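Local coordinates for aprataxin and PNK-like factor (Homo sapiens, PDB 5W7W), which acts as a histone chaperone in single- and double-strand DNA break repair, its FHA domain, the part described here, mediating interaction with XRCC1 and XRCC4, at residues A46-A51 and L55-I60; T26-G31 and F92-D97; P17-A22 and P32-T37. All coordinates share one frame; numbering follows the deposited sequence.

Contact 1. Residues A46-A51 and L55-I60; sequences AILEVA and LRIKPI
Strands 46-51 and 54-59 form an antiparallel beta hairpin in the smaller sheet of the FHA beta sandwich, Ile47 pairing with Lys58 and Glu49 with Arg56 as hydrogen-bonded pairs. Two reciprocal sets of backbone bonds hold the ladder: Lys58 N reaches Ile47 O at 2.9 Å, and Glu49 N reaches Arg56 O at 2.9 Å. On the face carrying Glu49 and Arg56 the two side chains run alongside each other in the same direction. Arg56 CG sits between its backbone N and carbonyl carbon (chi1 49°) and the chain then extends to NE, which carries the guanidinium beside the carboxylate. A salt bridge results: Arg56 NE bonds to Glu49 OE1 at 2.8 Å, and NH2 bonds weakly to OE2 and to OE1, which thus receives both nitrogens. The carboxylate and guanidinium planes are turned 50° apart: OE1 lies near the guanidinium plane, yet NE meets it from above the carboxylate plane. Farther along this face Ile47 CD1 touches the aliphatic Lys58 CE at 4.0 Å. The other face is apolar and buried. There Leu48 CD2 lies against Ile57 CB at 3.7 Å, Ala46 CB against Ile57 CG1 at 3.9 Å, and Leu55 CD1 reaches Val50 CG2 at 3.8 Å. Trp83 packs on the face of Ile47, Arg56 and Lys58, with a cation-pi contact to Arg56. Within the sheet the hairpin is flanked by strand 24-28 beyond 46-51 and by strand 84-85 beyond 54-59, while Leu10, Phe8 and Leu21 of the opposing sheet pack under its apolar face.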
ATOM      1  N   ALA A  46       4.440   3.549  -6.035  1.00  9.24           N
ATOM      2  CA  ALA A  46       4.783   3.848  -4.654  1.00  8.40           C
ATOM      3  C   ALA A  46       5.843   2.868  -4.191  1.00  8.73           C
ATOM      4  O   ALA A  46       6.066   1.833  -4.818  1.00  9.69           O
ATOM      5  CB  ALA A  46       3.547   3.781  -3.752  1.00  9.39           C
ATOM      6  N   ILE A  47       6.503   3.218  -3.094  1.00  9.39           N
ATOM      7  CA  ILE A  47       7.407   2.317  -2.386  1.00  8.41           C
ATOM      8  C   ILE A  47       6.804   2.024  -1.022  1.00  8.77           C
ATOM      9  O   ILE A  47       6.441   2.951  -0.290  1.00  9.52           O
ATOM     10  CB  ILE A  47       8.805   2.936  -2.226  1.00  9.74           C
ATOM     11  CG1 ILE A  47       9.359   3.355  -3.591  1.00 13.01           C
ATOM     12  CG2 ILE A  47       9.742   1.948  -1.525  1.00 12.08           C
ATOM     13  CD1 ILE A  47      10.731   3.943  -3.557  1.00 17.21           C
ATOM     14  N   LEU A  48       6.695   0.747  -0.679  1.00  8.76           N
ATOM     15  CA  LEU A  48       6.392   0.334   0.682  1.00  8.59           C
ATOM     16  C   LEU A  48       7.688  -0.089   1.342  1.00  9.43           C
ATOM     17  O   LEU A  48       8.524  -0.737   0.705  1.00 12.34           O
ATOM     18  CB  LEU A  48       5.445  -0.856   0.700  1.00  9.52           C
ATOM     19  CG  LEU A  48       4.069  -0.596   0.133  1.00 11.08           C
ATOM     20  CD1 LEU A  48       3.238  -1.857   0.142  1.00 12.55           C
ATOM     21  CD2 LEU A  48       3.358   0.469   0.900  1.00 13.71           C
ATOM     22  N   GLU A  49       7.876   0.282   2.604  1.00  8.70           N
ATOM     23  CA  GLU A  49       9.038  -0.174   3.345  1.00  9.02           C
ATOM     24  C   GLU A  49       8.607  -0.759   4.676  1.00  8.61           C
ATOM     25  O   GLU A  49       7.893  -0.104   5.440  1.00  9.80           O
ATOM     26  CB  GLU A  49      10.019   0.956   3.613  1.00 10.02           C
ATOM     27  CG  GLU A  49      11.340   0.439   4.180  1.00 11.93           C
ATOM     28  CD  GLU A  49      11.989   1.376   5.143  1.00 17.78           C
ATOM     29  OE1 GLU A  49      11.330   1.801   6.117  1.00 15.35           O
ATOM     30  OE2 GLU A  49      13.183   1.664   4.934  1.00 23.12           O
ATOM     31  N   VAL A  50       9.092  -1.972   4.956  1.00  9.19           N
ATOM     32  CA  VAL A  50       8.947  -2.648   6.239  1.00  9.82           C
ATOM     33  C   VAL A  50      10.290  -2.553   6.956  1.00  9.63           C
ATOM     34  O   VAL A  50      11.317  -3.020   6.439  1.00  9.86           O
ATOM     35  CB  VAL A  50       8.547  -4.116   6.037  1.00  9.83           C
ATOM     36  CG1 VAL A  50       8.543  -4.850   7.357  1.00 11.36           C
ATOM     37  CG2 VAL A  50       7.178  -4.200   5.345  1.00 12.03           C
ATOM     38  N   ALA A  51      10.286  -1.963   8.148  1.00  9.09           N
ATOM     39  CA  ALA A  51      11.500  -1.823   8.940  1.00 10.26           C
ATOM     40  C   ALA A  51      11.111  -1.545  10.375  1.00 10.31           C
ATOM     41  O   ALA A  51      10.189  -0.774  10.642  1.00  9.60           O
ATOM     42  CB  ALA A  51      12.367  -0.664   8.432  1.00 11.97           C
ATOM     43  N   LEU A  55       5.436  -0.171   8.868  1.00  8.25           N
ATOM     44  CA  LEU A  55       5.251  -0.095   7.429  1.00  8.38           C
ATOM     45  C   LEU A  55       5.002   1.359   7.054  1.00  8.38           C
ATOM     46  O   LEU A  55       4.164   2.011   7.679  1.00  8.81           O
ATOM     47  CB  LEU A  55       4.033  -0.942   7.042  1.00  8.47           C
ATOM     48  CG  LEU A  55       3.587  -0.842   5.583  1.00  8.42           C
ATOM     49  CD1 LEU A  55       4.644  -1.405   4.668  1.00 10.79           C
ATOM     50  CD2 LEU A  55       2.245  -1.562   5.371  1.00  9.99           C
ATOM     51  N   ARG A  56       5.726   1.866   6.050  1.00  8.15           N
ATOM     52  CA  ARG A  56       5.470   3.207   5.527  1.00  8.26           C
ATOM     53  C   ARG A  56       5.403   3.161   4.011  1.00  8.10           C
ATOM     54  O   ARG A  56       5.958   2.264   3.369  1.00  9.12           O
ATOM     55  CB  ARG A  56       6.504   4.239   6.020  1.00  8.45           C
ATOM     56  CG  ARG A  56       7.951   3.812   5.868  1.00  8.67           C
ATOM     57  CD  ARG A  56       8.928   4.899   6.261  1.00  9.50           C
ATOM     58  NE  ARG A  56      10.296   4.444   6.096  1.00 11.78           N
ATOM     59  CZ  ARG A  56      11.361   5.240   6.052  1.00 11.19           C
ATOM     60  NH1 ARG A  56      11.249   6.543   6.186  1.00 11.29           N
ATOM     61  NH2 ARG A  56      12.555   4.685   5.870  1.00 15.65           N
ATOM     62  N   ILE A  57       4.690   4.136   3.445  1.00  8.40           N
ATOM     63  CA  ILE A  57       4.497   4.267   2.003  1.00  8.55           C
ATOM     64  C   ILE A  57       5.013   5.625   1.555  1.00  8.34           C
ATOM     65  O   ILE A  57       4.793   6.640   2.220  1.00  9.03           O
ATOM     66  CB  ILE A  57       3.008   4.094   1.611  1.00  9.25           C
ATOM     67  CG1 ILE A  57       2.850   4.129   0.090  1.00  9.00           C
ATOM     68  CG2 ILE A  57       2.103   5.156   2.248  1.00  9.75           C
ATOM     69  CD1 ILE A  57       1.506   3.670  -0.393  1.00 10.94           C
ATOM     70  N   LYS A  58       5.695   5.634   0.411  1.00  8.11           N
ATOM     71  CA  LYS A  58       6.132   6.868  -0.245  1.00  8.55           C
ATOM     72  C   LYS A  58       5.547   6.898  -1.649  1.00  9.48           C
ATOM     73  O   LYS A  58       5.920   6.053  -2.487  1.00  9.56           O
ATOM     74  CB  LYS A  58       7.657   6.945  -0.315  1.00  8.87           C
ATOM     75  CG  LYS A  58       8.168   8.244  -0.940  1.00  9.28           C
ATOM     76  CD  LYS A  58       9.677   8.426  -0.808  1.00 11.39           C
ATOM     77  CE  LYS A  58      10.426   7.289  -1.414  1.00 11.27           C
ATOM     78  NZ  LYS A  58      11.905   7.587  -1.477  1.00 14.90           N
ATOM     79  N   PRO A  59       4.623   7.811  -1.950  1.00  8.69           N
ATOM     80  CA  PRO A  59       4.121   7.939  -3.329  1.00  9.17           C
ATOM     81  C   PRO A  59       5.211   8.507  -4.225  1.00  7.95           C
ATOM     82  O   PRO A  59       5.806   9.537  -3.899  1.00  9.17           O
ATOM     83  CB  PRO A  59       2.957   8.929  -3.180  1.00  9.68           C
ATOM     84  CG  PRO A  59       2.645   8.954  -1.716  1.00 10.78           C
ATOM     85  CD  PRO A  59       3.949   8.749  -1.051  1.00  9.07           C
ATOM     86  N   ILE A  60       5.483   7.840  -5.354  1.00  8.91           N
ATOM     87  CA  ILE A  60       6.602   8.235  -6.211  1.00  8.82           C
ATOM     88  C   ILE A  60       6.194   8.509  -7.661  1.00 10.20           C
ATOM     89  O   ILE A  60       7.058   8.620  -8.528  1.00 10.26           O
ATOM     90  CB  ILE A  60       7.781   7.246  -6.147  1.00 10.31           C
ATOM     91  CG1 ILE A  60       7.356   5.830  -6.551  1.00 10.29           C
ATOM     92  CG2 ILE A  60       8.422   7.288  -4.771  1.00 10.95           C
ATOM     93  CD1 ILE A  60       8.512   4.972  -6.985  1.00 12.24           C
TER

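Contact 2. Residues T26-G31 and F92-D97; sequences TVIGRG and FSLLVD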
ATOM      1  N   THR A  26       9.697  -2.415  -1.135  1.00 11.09           N
ATOM      2  CA  THR A  26       8.989  -3.098  -2.215  1.00 10.89           C
ATOM      3  C   THR A  26       8.326  -2.035  -3.074  1.00 11.86           C
ATOM      4  O   THR A  26       7.525  -1.248  -2.568  1.00 10.67           O
ATOM      5  CB  THR A  26       7.922  -4.048  -1.662  1.00 12.35           C
ATOM      6  OG1 THR A  26       8.534  -5.039  -0.828  1.00 13.81           O
ATOM      7  CG2 THR A  26       7.189  -4.782  -2.780  1.00 15.79           C
ATOM      8  N   VAL A  27       8.640  -2.011  -4.365  1.00 11.47           N
ATOM      9  CA  VAL A  27       7.968  -1.118  -5.302  1.00 11.59           C
ATOM     10  C   VAL A  27       6.608  -1.709  -5.627  1.00 12.39           C
ATOM     11  O   VAL A  27       6.495  -2.909  -5.889  1.00 13.15           O
ATOM     12  CB  VAL A  27       8.814  -0.944  -6.569  1.00 15.13           C
ATOM     13  CG1 VAL A  27       8.089  -0.063  -7.587  1.00 16.02           C
ATOM     14  CG2 VAL A  27      10.162  -0.358  -6.231  1.00 17.49           C
ATOM     15  N   ILE A  28       5.568  -0.881  -5.560  1.00 10.44           N
ATOM     16  CA  ILE A  28       4.225  -1.323  -5.902  1.00 10.67           C
ATOM     17  C   ILE A  28       3.654  -0.452  -7.011  1.00  9.42           C
ATOM     18  O   ILE A  28       4.112   0.656  -7.290  1.00 10.15           O
ATOM     19  CB  ILE A  28       3.281  -1.371  -4.682  1.00 11.56           C
ATOM     20  CG1 ILE A  28       3.066   0.016  -4.091  1.00 10.33           C
ATOM     21  CG2 ILE A  28       3.822  -2.347  -3.624  1.00 13.15           C
ATOM     22  CD1 ILE A  28       1.928   0.072  -3.083  1.00 11.65           C
ATOM     23  N   GLY A  29       2.645  -0.990  -7.664  1.00 11.54           N
ATOM     24  CA  GLY A  29       2.041  -0.396  -8.829  1.00 11.35           C
ATOM     25  C   GLY A  29       1.449  -1.512  -9.659  1.00 11.88           C
ATOM     26  O   GLY A  29       1.096  -2.560  -9.126  1.00 12.62           O
ATOM     27  N   ARG A  30       1.365  -1.284 -10.957  0.56 11.84           N
ATOM     28  CA  ARG A  30       0.893  -2.363 -11.808  0.56 11.86           C
ATOM     29  C   ARG A  30       1.942  -3.465 -11.883  0.56 14.57           C
ATOM     30  O   ARG A  30       3.143  -3.239 -11.696  0.56 14.09           O
ATOM     31  CB  ARG A  30       0.480  -1.858 -13.187  0.56 16.80           C
ATOM     32  CG  ARG A  30       1.563  -1.280 -14.039  0.56 17.09           C
ATOM     33  CD  ARG A  30       0.975  -0.986 -15.418  0.56 17.17           C
ATOM     34  NE  ARG A  30       1.951  -0.426 -16.354  0.56 26.35           N
ATOM     35  CZ  ARG A  30       1.965   0.834 -16.798  0.56 20.97           C
ATOM     36  NH1 ARG A  30       1.049   1.723 -16.413  0.56 20.64           N
ATOM     37  NH2 ARG A  30       2.914   1.204 -17.649  0.56 20.94           N
ATOM     38  N   GLY A  31       1.468  -4.677 -12.108  1.00 15.42           N
ATOM     39  CA  GLY A  31       2.342  -5.820 -12.183  1.00 15.40           C
ATOM     40  C   GLY A  31       1.796  -7.003 -11.414  1.00 18.12           C
ATOM     41  O   GLY A  31       0.700  -6.960 -10.836  1.00 15.17           O
ATOM     42  N   PHE A  92      -4.605   2.083   2.425  1.00  8.57           N
ATOM     43  CA  PHE A  92      -4.098   2.976   1.391  1.00  9.34           C
ATOM     44  C   PHE A  92      -4.654   2.497   0.061  1.00  8.56           C
ATOM     45  O   PHE A  92      -5.151   1.377  -0.054  1.00  8.64           O
ATOM     46  CB  PHE A  92      -2.563   3.007   1.338  1.00 10.05           C
ATOM     47  CG  PHE A  92      -1.957   1.824   0.659  1.00  9.65           C
ATOM     48  CD1 PHE A  92      -1.682   0.666   1.368  1.00 10.44           C
ATOM     49  CD2 PHE A  92      -1.661   1.852  -0.689  1.00 11.14           C
ATOM     50  CE1 PHE A  92      -1.138  -0.431   0.734  1.00 12.00           C
ATOM     51  CE2 PHE A  92      -1.119   0.761  -1.315  1.00 11.82           C
ATOM     52  CZ  PHE A  92      -0.853  -0.381  -0.600  1.00 10.51           C
ATOM     53  N   SER A  93      -4.569   3.343  -0.960  1.00  8.71           N
ATOM     54  CA  SER A  93      -5.025   2.927  -2.274  1.00  8.43           C
ATOM     55  C   SER A  93      -4.182   3.561  -3.364  1.00  9.22           C
ATOM     56  O   SER A  93      -3.539   4.602  -3.182  1.00  8.81           O
ATOM     57  CB  SER A  93      -6.498   3.256  -2.486  1.00  9.49           C
ATOM     58  OG  SER A  93      -6.724   4.652  -2.509  1.00  9.83           O
ATOM     59  N   LEU A  94      -4.220   2.911  -4.522  1.00  7.90           N
ATOM     60  CA  LEU A  94      -3.473   3.382  -5.679  1.00  9.11           C
ATOM     61  C   LEU A  94      -4.327   4.187  -6.651  1.00 10.67           C
ATOM     62  O   LEU A  94      -3.775   4.915  -7.483  1.00 10.52           O
ATOM     63  CB  LEU A  94      -2.808   2.211  -6.410  1.00 10.10           C
ATOM     64  CG  LEU A  94      -1.848   1.384  -5.557  1.00 11.16           C
ATOM     65  CD1 LEU A  94      -1.204   0.319  -6.442  1.00 18.70           C
ATOM     66  CD2 LEU A  94      -0.796   2.232  -4.919  1.00 15.32           C
ATOM     67  N   LEU A  95      -5.648   4.073  -6.582  1.00  8.90           N
ATOM     68  CA  LEU A  95      -6.579   4.996  -7.225  1.00  9.71           C
ATOM     69  C   LEU A  95      -7.551   5.445  -6.145  1.00  8.82           C
ATOM     70  O   LEU A  95      -7.645   4.847  -5.070  1.00  9.50           O
ATOM     71  CB  LEU A  95      -7.342   4.368  -8.402  1.00  9.39           C
ATOM     72  CG  LEU A  95      -6.486   3.943  -9.586  1.00  9.77           C
ATOM     73  CD1 LEU A  95      -7.358   3.224 -10.586  1.00 11.86           C
ATOM     74  CD2 LEU A  95      -5.814   5.146 -10.247  1.00 10.66           C
ATOM     75  N   VAL A  96      -8.301   6.510  -6.410  1.00  8.95           N
ATOM     76  CA  VAL A  96      -9.122   7.083  -5.350  1.00 10.45           C
ATOM     77  C   VAL A  96     -10.138   6.078  -4.834  1.00 10.43           C
ATOM     78  O   VAL A  96     -10.486   6.108  -3.649  1.00 12.77           O
ATOM     79  CB  VAL A  96      -9.782   8.399  -5.823  1.00 10.97           C
ATOM     80  CG1 VAL A  96     -10.752   8.150  -6.957  1.00 11.80           C
ATOM     81  CG2 VAL A  96     -10.489   9.086  -4.657  1.00 12.83           C
ATOM     82  N   ASP A  97     -10.647   5.207  -5.704  1.00 10.50           N
ATOM     83  CA  ASP A  97     -11.761   4.323  -5.377  1.00 11.26           C
ATOM     84  C   ASP A  97     -11.519   2.894  -5.838  1.00 13.88           C
ATOM     85  O   ASP A  97     -12.474   2.129  -5.989  1.00 15.96           O
ATOM     86  CB  ASP A  97     -13.071   4.846  -5.966  1.00 14.57           C
ATOM     87  CG  ASP A  97     -13.019   4.995  -7.465  1.00 15.10           C
ATOM     88  OD1 ASP A  97     -11.989   4.677  -8.096  1.00 14.42           O
ATOM     89  OD2 ASP A  97     -14.035   5.466  -8.038  1.00 21.06           O
TER
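Ile28 and Phe92 meet across the core of the FHA beta sandwich, one from edge strand 24-28 of the smaller sheet, the other from strand 91-93 of the larger. The contact is wholly apolar, with no hydrogen bond between the two segments, and all four residues that touch are buried. Its centre is the delta methyl of Ile28: CG1 stands between the backbone N and the carbonyl carbon (chi1 64°), aiming CD1 toward the opposing sheet. There the methyl reaches the far end of the Phe92 ring, 3.6 Å from CE2, the two side chains approaching from opposite directions. The same CD1 also lies 3.9 Å from Leu94 CD2, a branch that sits at the edge of the Phe92 ring, in its plane, so isoleucine, phenylalanine and leucine form one small cluster. Leu48 and Ala46 adjoin Ile28 within its own sheet, and Ile103 packs against Phe92 within the other. A polar bond inside the second segment accompanies the corner the chain turns at Leu94: Ser93 OG donates to Leu95 O at 2.7 Å and thereby spans the turning residue. A side chain against the backbone completes the contact. Just past the end of strand 24-28, Leu94 CD1 lies 4.1 Å from Gly29 CA.

Contact 3. Residues P17-A22 and P32-T37; sequences PRVALA and PLLGIT
In Val19 the CG1 methyl stands opposite the backbone N (chi1 177°), and in Leu33 CG takes the equivalent place (chi1 175°), with chi2 of 64° bringing the CD1 branch round toward the valine. The two side chains slant across each other, and their closest atoms are Val19 CG1 and Leu33 CD1, 3.8 Å apart. Leu34 comes to the same methyl with its CD2, 4.1 Å from Val19 CG1. One valine methyl therefore touches two successive leucines, both of which turn the ends of their side chains to it. Both Val19 methyls, CG1 and CG2, also lie 3.9 Å from Leu33 O and so straddle that carbonyl oxygen. No hydrogen bond joins the two segments. The contact is small and lies at the surface, Leu33 being exposed, while Leu34 extends inward to Leu10 and Phe101 of the larger sheet and to Ile28 of the smaller. Leu33 also rests on Thr26 and Ile28. The loop carrying the leucines has helical backbone angles at 32-34, and Gly35 and Ile36 then face Gly31 in a G1 beta bulge, Gly35 adopting a positive phi, which favours glycine. Val19 belongs to strand 19-21, which pairs with strand 8-12. The loop between strands 24-28 and 46-51 thus packs on edge strand 19-21 of the larger sheet, at the surface of an FHA beta sandwich. Loops at one end of this fold bind phosphopeptides in FHA domains, and this loop is probably one of them, consistent with the XRCC1 interaction.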
ATOM      1  N   PRO A  17      -7.182 -12.577  -2.365  1.00 11.33           N
ATOM      2  CA  PRO A  17      -6.041 -13.026  -1.563  1.00 12.55           C
ATOM      3  C   PRO A  17      -5.241 -11.882  -0.957  1.00 11.47           C
ATOM      4  O   PRO A  17      -5.012 -10.848  -1.583  1.00 11.66           O
ATOM      5  CB  PRO A  17      -5.193 -13.811  -2.564  1.00 17.79           C
ATOM      6  CG  PRO A  17      -6.103 -14.165  -3.680  1.00 17.96           C
ATOM      7  CD  PRO A  17      -7.191 -13.163  -3.719  1.00 13.66           C
ATOM      8  N   ARG A  18      -4.769 -12.104   0.263  1.00 10.18           N
ATOM      9  CA  ARG A  18      -3.855 -11.166   0.893  1.00  9.66           C
ATOM     10  C   ARG A  18      -2.479 -11.289   0.253  1.00 11.37           C
ATOM     11  O   ARG A  18      -2.117 -12.337  -0.294  1.00 13.26           O
ATOM     12  CB  ARG A  18      -3.773 -11.452   2.391  1.00  9.96           C
ATOM     13  CG  ARG A  18      -5.069 -11.223   3.139  1.00 11.09           C
ATOM     14  CD  ARG A  18      -5.029 -11.795   4.547  1.00 10.07           C
ATOM     15  NE  ARG A  18      -6.278 -11.506   5.236  1.00 11.64           N
ATOM     16  CZ  ARG A  18      -6.704 -12.111   6.341  1.00 12.13           C
ATOM     17  NH1 ARG A  18      -5.985 -13.066   6.916  1.00 12.34           N
ATOM     18  NH2 ARG A  18      -7.859 -11.751   6.856  1.00 11.74           N
ATOM     19  N   VAL A  19      -1.720 -10.202   0.297  1.00 10.48           N
ATOM     20  CA  VAL A  19      -0.382 -10.148  -0.288  1.00 11.32           C
ATOM     21  C   VAL A  19       0.611  -9.878   0.836  1.00 10.58           C
ATOM     22  O   VAL A  19       0.531  -8.847   1.507  1.00 11.02           O
ATOM     23  CB  VAL A  19      -0.290  -9.078  -1.385  1.00 13.38           C
ATOM     24  CG1 VAL A  19       1.140  -8.988  -1.946  1.00 15.21           C
ATOM     25  CG2 VAL A  19      -1.318  -9.376  -2.492  1.00 16.15           C
ATOM     26  N   ALA A  20       1.559 -10.777   1.031  1.00 13.16           N
ATOM     27  CA  ALA A  20       2.543 -10.604   2.083  1.00 11.82           C
ATOM     28  C   ALA A  20       3.686  -9.719   1.618  1.00 12.31           C
ATOM     29  O   ALA A  20       4.072  -9.714   0.445  1.00 15.96           O
ATOM     30  CB  ALA A  20       3.099 -11.954   2.524  1.00 16.02           C
ATOM     31  N   LEU A  21       4.216  -8.943   2.557  1.00 11.97           N
ATOM     32  CA  LEU A  21       5.363  -8.080   2.306  1.00 12.70           C
ATOM     33  C   LEU A  21       6.609  -8.600   3.009  1.00 13.03           C
ATOM     34  O   LEU A  21       6.548  -9.054   4.156  1.00 14.62           O
ATOM     35  CB  LEU A  21       5.089  -6.673   2.814  1.00 12.12           C
ATOM     36  CG  LEU A  21       3.892  -5.981   2.177  1.00 13.30           C
ATOM     37  CD1 LEU A  21       3.675  -4.659   2.888  1.00 14.73           C
ATOM     38  CD2 LEU A  21       4.109  -5.758   0.712  1.00 15.23           C
ATOM     39  N   ALA A  22       7.739  -8.486   2.341  1.00 11.81           N
ATOM     40  CA  ALA A  22       9.033  -8.826   2.916  1.00 13.15           C
ATOM     41  C   ALA A  22       9.651  -7.612   3.592  1.00 12.92           C
ATOM     42  O   ALA A  22       9.222  -6.481   3.364  1.00 12.42           O
ATOM     43  CB  ALA A  22       9.970  -9.317   1.818  1.00 15.14           C
ATOM     44  N   PRO A  32       2.570  -8.091 -11.385  1.00 17.69           N
ATOM     45  CA  PRO A  32       2.058  -9.347 -10.817  1.00 18.71           C
ATOM     46  C   PRO A  32       1.965  -9.364  -9.300  1.00 17.49           C
ATOM     47  O   PRO A  32       1.205 -10.183  -8.765  1.00 19.49           O
ATOM     48  CB  PRO A  32       3.061 -10.391 -11.325  1.00 22.27           C
ATOM     49  CG  PRO A  32       4.305  -9.628 -11.549  1.00 28.03           C
ATOM     50  CD  PRO A  32       3.858  -8.289 -12.073  1.00 22.19           C
ATOM     51  N   LEU A  33       2.690  -8.505  -8.581  1.00 16.00           N
ATOM     52  CA  LEU A  33       2.666  -8.578  -7.123  1.00 15.22           C
ATOM     53  C   LEU A  33       1.255  -8.377  -6.597  1.00 16.34           C
ATOM     54  O   LEU A  33       0.763  -9.169  -5.791  1.00 14.70           O
ATOM     55  CB  LEU A  33       3.613  -7.547  -6.505  1.00 15.94           C
ATOM     56  CG  LEU A  33       3.588  -7.453  -4.971  1.00 16.88           C
ATOM     57  CD1 LEU A  33       4.058  -8.748  -4.320  1.00 22.33           C
ATOM     58  CD2 LEU A  33       4.420  -6.274  -4.499  1.00 22.41           C
ATOM     59  N   LEU A  34       0.593  -7.313  -7.034  1.00 13.22           N
ATOM     60  CA  LEU A  34      -0.768  -7.026  -6.618  1.00 11.79           C
ATOM     61  C   LEU A  34      -1.795  -7.479  -7.642  1.00 14.39           C
ATOM     62  O   LEU A  34      -2.997  -7.408  -7.366  1.00 14.49           O
ATOM     63  CB  LEU A  34      -0.933  -5.518  -6.356  1.00 14.03           C
ATOM     64  CG  LEU A  34       0.037  -4.909  -5.345  1.00 13.11           C
ATOM     65  CD1 LEU A  34      -0.202  -3.420  -5.158  1.00 15.16           C
ATOM     66  CD2 LEU A  34      -0.074  -5.621  -4.027  1.00 16.33           C
ATOM     67  N   GLY A  35      -1.348  -7.944  -8.807  1.00 13.92           N
ATOM     68  CA  GLY A  35      -2.272  -8.398  -9.829  1.00 16.80           C
ATOM     69  C   GLY A  35      -2.971  -7.288 -10.566  1.00 15.56           C
ATOM     70  O   GLY A  35      -4.117  -7.449 -10.989  1.00 23.52           O
ATOM     71  N   ILE A  36      -2.311  -6.153 -10.736  1.00 15.64           N
ATOM     72  CA  ILE A  36      -2.909  -4.978 -11.344  1.00 14.37           C
ATOM     73  C   ILE A  36      -2.392  -4.849 -12.772  1.00 12.54           C
ATOM     74  O   ILE A  36      -1.179  -4.813 -12.999  1.00 14.84           O
ATOM     75  CB  ILE A  36      -2.573  -3.720 -10.530  1.00 13.00           C
ATOM     76  CG1 ILE A  36      -3.189  -3.820  -9.134  1.00 15.25           C
ATOM     77  CG2 ILE A  36      -3.036  -2.469 -11.258  1.00 14.82           C
ATOM     78  CD1 ILE A  36      -2.741  -2.712  -8.204  1.00 13.85           C
ATOM     79  N   THR A  37      -3.304  -4.801 -13.742  0.77 16.34           N
ATOM     80  CA  THR A  37      -2.977  -4.480 -15.130  0.77 16.33           C
ATOM     81  C   THR A  37      -3.904  -3.326 -15.469  0.77 17.36           C
ATOM     82  O   THR A  37      -5.110  -3.521 -15.644  0.77 18.34           O
ATOM     83  CB  THR A  37      -3.202  -5.665 -16.073  0.77 20.08           C
ATOM     84  OG1 THR A  37      -2.367  -6.761 -15.682  0.77 22.54           O
ATOM     85  CG2 THR A  37      -2.869  -5.286 -17.524  0.77 21.50           C
TER

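Overall arrangement
Strand 24-28 ties the three contacts together. It pairs with strand 46-51 of contact 1, Thr26 N lying 2.8 Å from Leu48 O and Ile28 N 2.9 Å from Ala46 O, and its continuation leads into the leucine-bearing loop of contact 3, probably part of the phosphopeptide-binding end of the domain. Contacts 1 and 2, with centres about 11 Å apart, share the sandwich core, where Ile57 CD1 meets Phe92 CD2 at 3.7 Å. Contacts 2 and 3, about 10 Å apart, join where Gly31 N approaches Ile36 O at 2.8 Å. Leu21 connects the widest pair, contacts 1 and 3, about 14 Å between centres, by touching Leu48 and Leu55.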